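Side-chain contact in DUF5348 domain-containing protein (Ruminococcus gnavus, PDB 3NRL), which is of unknown function, a small all-beta protein whose single DUF5348 domain folds as a strongly curved antiparallel sheet: residues E35-K40 with W56-L61. Numbering follows the deposited sequence.
Sequences ECFDVK and WYLVGL
Leu-58 reaches toward strand 36-41 with a forked end, and each prong finds its own neighbour there: CD2 comes to rest 4.0 Å from CZ of Phe-37, while CD1 meets CG2 of Val-39 at 4.2 Å. The Leu-58 and Phe-37 side chains cross at about a right angle, and the methyl sits by the far end of the ring; with Val-39 the leucine is tip to tip. Phe-37 leaves its strand with CG tucked between the backbone N and the carbonyl carbon (chi1 55°); its CB bond does not point at segment 56-61, yet the CZ end of the ring comes near Leu-58 CD2, which approaches obliquely. The second bump is Leu-61, whose CD2 nestles against the branch of Val-39, 3.7 Å from CG1, and about as close to CB. With CG1 anti to the backbone N (chi1 172°) and lying against Leu-61 CD2, Val-39 turns CG2 to the notch between Leu-58 CD1 and Leu-61 CD2, about equally far from both, a wedge between two leucines. No hydrogen bond joins the segments: strand 44-52 runs between them in the sheet, pairing with Phe-37 through Val-48 and with Val-39 through Val-46. Leu-66 and Leu-69 also pack on Leu-58, and Leu-31, Val-71 and Met-73 on Phe-37. This is apolar packing across the concave face of a coiled antiparallel sheet, bringing the outermost strand 56-59 and the turn after it over a strand two places away.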
ATOM      1  N   GLU A  35     -15.790   0.545  -9.405  1.00 31.01           N
ATOM      2  CA  GLU A  35     -15.575  -0.662  -8.614  1.00 32.75           C
ATOM      3  C   GLU A  35     -15.719  -0.395  -7.119  1.00 29.60           C
ATOM      4  O   GLU A  35     -15.204   0.591  -6.596  1.00 25.79           O
ATOM      5  CB  GLU A  35     -14.203  -1.267  -8.925  1.00 29.60           C
ATOM      6  CG  GLU A  35     -14.078  -1.696 -10.378  1.00 39.33           C
ATOM      7  CD  GLU A  35     -13.040  -2.777 -10.589  1.00 36.58           C
ATOM      8  OE1 GLU A  35     -13.216  -3.884 -10.037  1.00 51.03           O
ATOM      9  OE2 GLU A  35     -12.052  -2.524 -11.310  1.00 35.70           O
ATOM     10  N   CYS A  36     -16.433  -1.285  -6.440  1.00 25.98           N
ATOM     11  CA  CYS A  36     -16.678  -1.155  -5.009  1.00 27.94           C
ATOM     12  C   CYS A  36     -15.897  -2.166  -4.169  1.00 27.77           C
ATOM     13  O   CYS A  36     -15.587  -3.269  -4.622  1.00 23.92           O
ATOM     14  CB  CYS A  36     -18.172  -1.314  -4.736  1.00 37.85           C
ATOM     15  SG  CYS A  36     -18.864  -2.818  -5.458  1.00 59.48           S
ATOM     16  N   PHE A  37     -15.591  -1.769  -2.937  1.00 29.55           N
ATOM     17  CA  PHE A  37     -14.854  -2.599  -1.987  1.00 18.69           C
ATOM     18  C   PHE A  37     -14.908  -1.909  -0.620  1.00 21.15           C
ATOM     19  O   PHE A  37     -15.394  -0.783  -0.527  1.00 19.95           O
ATOM     20  CB  PHE A  37     -13.403  -2.774  -2.456  1.00 13.84           C
ATOM     21  CG  PHE A  37     -12.672  -1.477  -2.693  1.00 25.70           C
ATOM     22  CD1 PHE A  37     -12.083  -0.783  -1.637  1.00 14.78           C
ATOM     23  CD2 PHE A  37     -12.565  -0.954  -3.981  1.00 23.77           C
ATOM     24  CE1 PHE A  37     -11.397   0.414  -1.860  1.00 22.92           C
ATOM     25  CE2 PHE A  37     -11.884   0.241  -4.217  1.00 28.76           C
ATOM     26  CZ  PHE A  37     -11.298   0.926  -3.154  1.00 25.95           C
ATOM     27  N   ASP A  38     -14.441  -2.579   0.434  1.00 18.43           N
ATOM     28  CA  ASP A  38     -14.452  -1.981   1.772  1.00 17.77           C
ATOM     29  C   ASP A  38     -13.059  -1.511   2.163  1.00 17.76           C
ATOM     30  O   ASP A  38     -12.062  -2.093   1.745  1.00 23.98           O
ATOM     31  CB  ASP A  38     -14.908  -2.974   2.853  1.00 16.97           C
ATOM     32  CG  ASP A  38     -16.337  -3.453   2.670  1.00 29.30           C
ATOM     33  OD1 ASP A  38     -17.226  -2.624   2.395  1.00 22.20           O
ATOM     34  OD2 ASP A  38     -16.571  -4.669   2.833  1.00 27.22           O
ATOM     35  N   VAL A  39     -13.008  -0.460   2.977  1.00 17.20           N
ATOM     36  CA  VAL A  39     -11.750   0.069   3.481  1.00 10.07           C
ATOM     37  C   VAL A  39     -11.754  -0.166   4.984  1.00 13.32           C
ATOM     38  O   VAL A  39     -12.750   0.099   5.663  1.00 15.99           O
ATOM     39  CB  VAL A  39     -11.601   1.591   3.259  1.00 15.55           C
ATOM     40  CG1 VAL A  39     -10.348   2.092   4.004  1.00 12.78           C
ATOM     41  CG2 VAL A  39     -11.490   1.908   1.772  1.00 20.70           C
ATOM     42  N   LYS A  40     -10.641  -0.667   5.498  1.00 14.68           N
ATOM     43  CA  LYS A  40     -10.520  -0.930   6.918  1.00 18.00           C
ATOM     44  C   LYS A  40     -10.255   0.382   7.653  1.00 18.31           C
ATOM     45  O   LYS A  40      -9.332   1.126   7.313  1.00 17.03           O
ATOM     46  CB  LYS A  40      -9.372  -1.909   7.166  1.00 16.13           C
ATOM     47  CG  LYS A  40      -9.199  -2.338   8.612  1.00 34.54           C
ATOM     48  CD  LYS A  40     -10.338  -3.234   9.059  1.00 36.27           C
ATOM     49  CE  LYS A  40     -10.111  -3.739  10.479  1.00 53.79           C
ATOM     50  NZ  LYS A  40      -8.820  -4.474  10.615  1.00 44.87           N
ATOM     51  N   TRP A  56      -7.994  10.219  -8.943  1.00 29.28           N
ATOM     52  CA  TRP A  56      -8.724   9.140  -8.281  1.00 26.32           C
ATOM     53  C   TRP A  56      -9.164   9.532  -6.874  1.00 24.88           C
ATOM     54  O   TRP A  56      -8.407  10.157  -6.130  1.00 21.72           O
ATOM     55  CB  TRP A  56      -7.858   7.883  -8.194  1.00 26.13           C
ATOM     56  CG  TRP A  56      -7.472   7.314  -9.516  1.00 26.92           C
ATOM     57  CD1 TRP A  56      -6.293   7.495 -10.175  1.00 22.09           C
ATOM     58  CD2 TRP A  56      -8.272   6.466 -10.348  1.00 25.31           C
ATOM     59  NE1 TRP A  56      -6.306   6.810 -11.367  1.00 32.06           N
ATOM     60  CE2 TRP A  56      -7.510   6.170 -11.498  1.00 26.63           C
ATOM     61  CE3 TRP A  56      -9.561   5.928 -10.233  1.00 28.28           C
ATOM     62  CZ2 TRP A  56      -7.991   5.357 -12.528  1.00 19.61           C
ATOM     63  CZ3 TRP A  56     -10.041   5.116 -11.261  1.00 33.54           C
ATOM     64  CH2 TRP A  56      -9.256   4.841 -12.392  1.00 26.77           C
ATOM     65  N   TYR A  57     -10.386   9.157  -6.505  1.00 19.69           N
ATOM     66  CA  TYR A  57     -10.888   9.467  -5.174  1.00 18.74           C
ATOM     67  C   TYR A  57     -11.900   8.414  -4.744  1.00 20.61           C
ATOM     68  O   TYR A  57     -12.399   7.644  -5.567  1.00 20.00           O
ATOM     69  CB  TYR A  57     -11.534  10.857  -5.152  1.00 19.61           C
ATOM     70  CG  TYR A  57     -12.806  10.969  -5.959  1.00 20.39           C
ATOM     71  CD1 TYR A  57     -14.052  10.806  -5.357  1.00 25.76           C
ATOM     72  CD2 TYR A  57     -12.765  11.249  -7.326  1.00 21.71           C
ATOM     73  CE1 TYR A  57     -15.228  10.927  -6.094  1.00 26.83           C
ATOM     74  CE2 TYR A  57     -13.937  11.371  -8.074  1.00 28.59           C
ATOM     75  CZ  TYR A  57     -15.162  11.210  -7.447  1.00 26.57           C
ATOM     76  OH  TYR A  57     -16.318  11.346  -8.172  1.00 27.62           O
ATOM     77  N   LEU A  58     -12.194   8.370  -3.451  1.00 19.55           N
ATOM     78  CA  LEU A  58     -13.148   7.395  -2.953  1.00 18.77           C
ATOM     79  C   LEU A  58     -14.452   8.043  -2.518  1.00 23.18           C
ATOM     80  O   LEU A  58     -14.461   9.097  -1.880  1.00 24.35           O
ATOM     81  CB  LEU A  58     -12.552   6.626  -1.772  1.00 19.06           C
ATOM     82  CG  LEU A  58     -11.228   5.895  -2.003  1.00 14.80           C
ATOM     83  CD1 LEU A  58     -10.819   5.176  -0.718  1.00 21.85           C
ATOM     84  CD2 LEU A  58     -11.373   4.902  -3.145  1.00 14.75           C
ATOM     85  N   VAL A  59     -15.560   7.422  -2.899  1.00 21.66           N
ATOM     86  CA  VAL A  59     -16.866   7.899  -2.491  1.00 15.05           C
ATOM     87  C   VAL A  59     -17.205   7.015  -1.293  1.00 18.23           C
ATOM     88  O   VAL A  59     -17.062   5.795  -1.366  1.00 20.21           O
ATOM     89  CB  VAL A  59     -17.939   7.671  -3.584  1.00 18.44           C
ATOM     90  CG1 VAL A  59     -19.330   7.945  -3.016  1.00 21.88           C
ATOM     91  CG2 VAL A  59     -17.667   8.572  -4.784  1.00 19.24           C
ATOM     92  N   GLY A  60     -17.619   7.627  -0.190  1.00 16.65           N
ATOM     93  CA  GLY A  60     -17.983   6.852   0.980  1.00 22.95           C
ATOM     94  C   GLY A  60     -17.067   6.995   2.174  1.00 24.03           C
ATOM     95  O   GLY A  60     -17.396   6.539   3.268  1.00 24.40           O
ATOM     96  N   LEU A  61     -15.921   7.633   1.974  1.00 24.42           N
ATOM     97  CA  LEU A  61     -14.970   7.810   3.055  1.00 25.26           C
ATOM     98  C   LEU A  61     -14.012   8.952   2.747  1.00 22.97           C
ATOM     99  O   LEU A  61     -13.444   9.025   1.659  1.00 23.90           O
ATOM    100  CB  LEU A  61     -14.184   6.508   3.268  1.00 20.68           C
ATOM    101  CG  LEU A  61     -13.116   6.451   4.362  1.00 26.28           C
ATOM    102  CD1 LEU A  61     -13.734   6.677   5.734  1.00 23.69           C
ATOM    103  CD2 LEU A  61     -12.433   5.092   4.310  1.00 31.30           C
TER